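Local coordinates for protein nicotinate-nucleotide--dimethylbenzimidazole phosphoribosyltransferase (Thermus thermophilus HB8, PDB 1WX1) that probably catalyses the transfer of phosphoribose from nicotinate mononucleotide to 5,6-dimethylbenzimidazole, giving alpha-ribazole 5'-phosphate for cobalamin biosynthesis, at residues I151-D162 with L245-V254. Residues are numbered along the deposited sequence; the frame is centred on the assembly and turned at random.
Sequences IAEGATLLAAGD and LPLVLDGFPV
Leu158 pairs with Leu247 where strands 157-162 and 247-249 run parallel at 31°, Leu158 N donating to Pro246 O (3.1 Å) and Val248 N to Leu158 O (2.8 Å). The first bond is almost straight. Beyond Ala159 the strands diverge, and there the first turn of helix 252-264, through Val254, packs against the strand at Ala160.

At the strand entry, Leu245 sends its two methyls to separate partners. CD1 lies 3.8 Å from Ile151 CG1, the side chains passing in opposite directions, and also touches Ala155 O; CD2 lies against Thr156 O. The Pro246 ring sits beside that same carbonyl. On one face of the sheet Leu158 CB meets Leu247 CD2, while on the other Ala159 packs against Val248 under Met312 and Leu315 of helix 306-321. Val254, with CG1 turned anti to its backbone N (chi1 166°), spreads both methyls around Ala160 O, CG2 at 3.5 Å; this buried carbonyl has no hydrogen-bonding partner.

At the C-terminal end, Asp162 brings OD2 against CB and CG of Pro253, 3.5 Å from CB. Its OD1 comes within 3.9 Å of Asp250 OD2, the carboxylate planes 43° apart. One water bridges the pair, donating to both oxygens and accepting from Val254 N in the first turn of helix 252-264. Asp162 OD1 also accepts a hydrogen bond from Glu304 N and OD2 one from Asn167 ND2, while Gly305 N hydrogen-bonds Asp250 OD2. With an alanine at Asp162, the water would probably lose one acceptor, and Glu304 N and Asn167 ND2 their carboxylate mate.

These are neighbouring strands of a parallel, Rossmann-like alpha/beta sheet, at whose C-terminal strand ends the two aspartates hydrogen-bond the backbone at Glu304 and Gly305, consistent with positioning Glu304, the predicted proton acceptor of the active site.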
loop_
_atom_site.group_PDB
_atom_site.type_symbol
_atom_site.label_atom_id
_atom_site.label_comp_id
_atom_site.label_asym_id
_atom_site.label_seq_id
_atom_site.Cartn_x
_atom_site.Cartn_y
_atom_site.Cartn_z
ATOM N N ILE A 151 -23.546 -3.366 3.380
ATOM C CA ILE A 151 -23.397 -3.810 4.757
ATOM C C ILE A 151 -24.214 -5.081 5.020
ATOM O O ILE A 151 -23.721 -6.025 5.634
ATOM C CB ILE A 151 -23.843 -2.693 5.733
ATOM C CG1 ILE A 151 -22.953 -1.459 5.537
ATOM C CG2 ILE A 151 -23.751 -3.181 7.179
ATOM C CD1 ILE A 151 -23.487 -0.193 6.211
ATOM N N ALA A 152 -25.460 -5.101 4.554
ATOM C CA ALA A 152 -26.323 -6.261 4.747
ATOM C C ALA A 152 -25.726 -7.488 4.062
ATOM O O ALA A 152 -25.938 -8.619 4.493
ATOM C CB ALA A 152 -27.723 -5.976 4.192
ATOM N N GLU A 153 -24.969 -7.266 2.996
ATOM C CA GLU A 153 -24.370 -8.380 2.283
ATOM C C GLU A 153 -23.022 -8.814 2.857
ATOM O O GLU A 153 -22.363 -9.680 2.295
ATOM C CB GLU A 153 -24.247 -8.048 0.798
ATOM C CG GLU A 153 -25.558 -7.556 0.211
ATOM C CD GLU A 153 -25.735 -7.938 -1.235
ATOM O OE1 GLU A 153 -24.764 -7.803 -2.009
ATOM O OE2 GLU A 153 -26.853 -8.364 -1.599
ATOM N N GLY A 154 -22.603 -8.202 3.961
ATOM C CA GLY A 154 -21.359 -8.626 4.584
ATOM C C GLY A 154 -20.133 -7.734 4.607
ATOM O O GLY A 154 -19.069 -8.175 5.043
ATOM N N ALA A 155 -20.249 -6.491 4.159
ATOM C CA ALA A 155 -19.088 -5.608 4.167
ATOM C C ALA A 155 -18.607 -5.356 5.602
ATOM O O ALA A 155 -19.413 -5.071 6.489
ATOM C CB ALA A 155 -19.433 -4.284 3.488
ATOM N N THR A 156 -17.298 -5.472 5.823
ATOM C CA THR A 156 -16.717 -5.230 7.146
ATOM C C THR A 156 -15.942 -3.911 7.149
ATOM O O THR A 156 -15.477 -3.442 8.186
ATOM C CB THR A 156 -15.789 -6.374 7.576
ATOM O OG1 THR A 156 -14.648 -6.415 6.717
ATOM C CG2 THR A 156 -16.531 -7.711 7.497
ATOM N N LEU A 157 -15.782 -3.337 5.965
ATOM C CA LEU A 157 -15.145 -2.033 5.801
ATOM C C LEU A 157 -15.789 -1.478 4.545
ATOM O O LEU A 157 -16.090 -2.227 3.614
ATOM C CB LEU A 157 -13.621 -2.124 5.671
ATOM C CG LEU A 157 -12.886 -2.963 4.636
ATOM C CD1 LEU A 157 -11.433 -2.517 4.621
ATOM C CD2 LEU A 157 -12.989 -4.442 4.975
ATOM N N LEU A 158 -16.006 -0.171 4.526
ATOM C CA LEU A 158 -16.707 0.462 3.422
ATOM C C LEU A 158 -15.991 1.648 2.796
ATOM O O LEU A 158 -15.452 2.507 3.491
ATOM C CB LEU A 158 -18.081 0.907 3.930
ATOM C CG LEU A 158 -19.063 1.557 2.962
ATOM C CD1 LEU A 158 -19.485 0.539 1.908
ATOM C CD2 LEU A 158 -20.269 2.066 3.746
ATOM N N ALA A 159 -15.990 1.683 1.470
ATOM C CA ALA A 159 -15.372 2.777 0.740
ATOM C C ALA A 159 -16.399 3.321 -0.240
ATOM O O ALA A 159 -17.383 2.648 -0.555
ATOM C CB ALA A 159 -14.146 2.283 -0.014
ATOM N N ALA A 160 -16.184 4.547 -0.703
ATOM C CA ALA A 160 -17.080 5.139 -1.680
ATOM C C ALA A 160 -16.230 5.447 -2.900
ATOM O O ALA A 160 -15.020 5.675 -2.788
ATOM C CB ALA A 160 -17.714 6.424 -1.136
ATOM N N GLY A 161 -16.865 5.417 -4.065
ATOM C CA GLY A 161 -16.180 5.718 -5.307
ATOM C C GLY A 161 -17.024 6.727 -6.066
ATOM O O GLY A 161 -18.226 6.859 -5.805
ATOM N N ASP A 162 -16.409 7.433 -7.008
ATOM C CA ASP A 162 -17.119 8.435 -7.793
ATOM C C ASP A 162 -16.940 8.222 -9.290
ATOM O O ASP A 162 -15.916 7.722 -9.744
ATOM C CB ASP A 162 -16.567 9.821 -7.483
ATOM C CG ASP A 162 -15.135 9.979 -7.967
ATOM O OD1 ASP A 162 -14.250 9.250 -7.459
ATOM O OD2 ASP A 162 -14.893 10.813 -8.869
ATOM N N LEU A 245 -18.825 0.852 10.986
ATOM C CA LEU A 245 -17.746 0.303 10.170
ATOM C C LEU A 245 -16.592 1.251 9.888
ATOM O O LEU A 245 -16.747 2.471 9.943
ATOM C CB LEU A 245 -18.285 -0.148 8.811
ATOM C CG LEU A 245 -19.304 -1.275 8.704
ATOM C CD1 LEU A 245 -19.521 -1.587 7.229
ATOM C CD2 LEU A 245 -18.796 -2.507 9.430
ATOM N N PRO A 246 -15.408 0.690 9.592
ATOM C CA PRO A 246 -14.259 1.543 9.280
ATOM C C PRO A 246 -14.627 2.071 7.892
ATOM O O PRO A 246 -15.138 1.311 7.063
ATOM C CB PRO A 246 -13.092 0.559 9.194
ATOM C CG PRO A 246 -13.559 -0.642 9.971
ATOM C CD PRO A 246 -15.018 -0.729 9.640
ATOM N N LEU A 247 -14.382 3.349 7.639
ATOM C CA LEU A 247 -14.710 3.948 6.347
ATOM C C LEU A 247 -13.430 4.388 5.649
ATOM O O LEU A 247 -12.579 5.027 6.262
ATOM C CB LEU A 247 -15.631 5.153 6.560
ATOM C CG LEU A 247 -16.827 4.866 7.475
ATOM C CD1 LEU A 247 -17.588 6.156 7.743
ATOM C CD2 LEU A 247 -17.732 3.821 6.835
ATOM N N VAL A 248 -13.303 4.063 4.365
ATOM C CA VAL A 248 -12.101 4.410 3.617
ATOM C C VAL A 248 -12.348 5.471 2.546
ATOM O O VAL A 248 -13.257 5.347 1.718
ATOM C CB VAL A 248 -11.497 3.159 2.941
ATOM C CG1 VAL A 248 -10.119 3.484 2.381
ATOM C CG2 VAL A 248 -11.422 2.012 3.944
ATOM N N LEU A 249 -11.526 6.512 2.573
ATOM C CA LEU A 249 -11.628 7.612 1.617
ATOM C C LEU A 249 -10.858 7.314 0.345
ATOM O O LEU A 249 -9.814 6.658 0.380
ATOM C CB LEU A 249 -11.051 8.902 2.215
ATOM C CG LEU A 249 -11.734 9.510 3.437
ATOM C CD1 LEU A 249 -10.932 10.725 3.901
ATOM C CD2 LEU A 249 -13.165 9.903 3.085
ATOM N N ASP A 250 -11.386 7.796 -0.775
ATOM C CA ASP A 250 -10.717 7.643 -2.053
ATOM C C ASP A 250 -10.103 9.001 -2.404
ATOM O O ASP A 250 -9.414 9.605 -1.576
ATOM C CB ASP A 250 -11.696 7.197 -3.149
ATOM C CG ASP A 250 -10.992 6.892 -4.462
ATOM O OD1 ASP A 250 -9.906 6.283 -4.406
ATOM O OD2 ASP A 250 -11.516 7.251 -5.543
ATOM N N GLY A 251 -10.383 9.492 -3.607
ATOM C CA GLY A 251 -9.811 10.754 -4.048
ATOM C C GLY A 251 -10.534 12.041 -3.705
ATOM O O GLY A 251 -11.324 12.098 -2.770
ATOM N N PHE A 252 -10.262 13.075 -4.501
ATOM C CA PHE A 252 -10.815 14.415 -4.311
ATOM C C PHE A 252 -12.350 14.504 -4.268
ATOM O O PHE A 252 -12.914 15.034 -3.308
ATOM C CB PHE A 252 -10.230 15.345 -5.395
ATOM C CG PHE A 252 -10.557 16.806 -5.211
ATOM C CD1 PHE A 252 -11.161 17.530 -6.240
ATOM C CD2 PHE A 252 -10.242 17.465 -4.029
ATOM C CE1 PHE A 252 -11.439 18.891 -6.095
ATOM C CE2 PHE A 252 -10.516 18.828 -3.873
ATOM C CZ PHE A 252 -11.118 19.542 -4.908
ATOM N N PRO A 253 -13.046 13.989 -5.299
ATOM C CA PRO A 253 -14.512 14.058 -5.286
ATOM C C PRO A 253 -15.116 13.234 -4.146
ATOM O O PRO A 253 -16.040 13.680 -3.465
ATOM C CB PRO A 253 -14.896 13.519 -6.669
ATOM C CG PRO A 253 -13.703 13.893 -7.520
ATOM C CD PRO A 253 -12.558 13.518 -6.608
ATOM N N VAL A 254 -14.592 12.031 -3.930
ATOM C CA VAL A 254 -15.105 11.187 -2.850
ATOM C C VAL A 254 -14.891 11.854 -1.494
ATOM O O VAL A 254 -15.769 11.842 -0.635
ATOM C CB VAL A 254 -14.427 9.790 -2.852
ATOM C CG1 VAL A 254 -14.701 9.062 -1.530
ATOM C CG2 VAL A 254 -14.972 8.963 -4.024
HETATM O O HOH W 1 -12.392 10.361 -5.666
#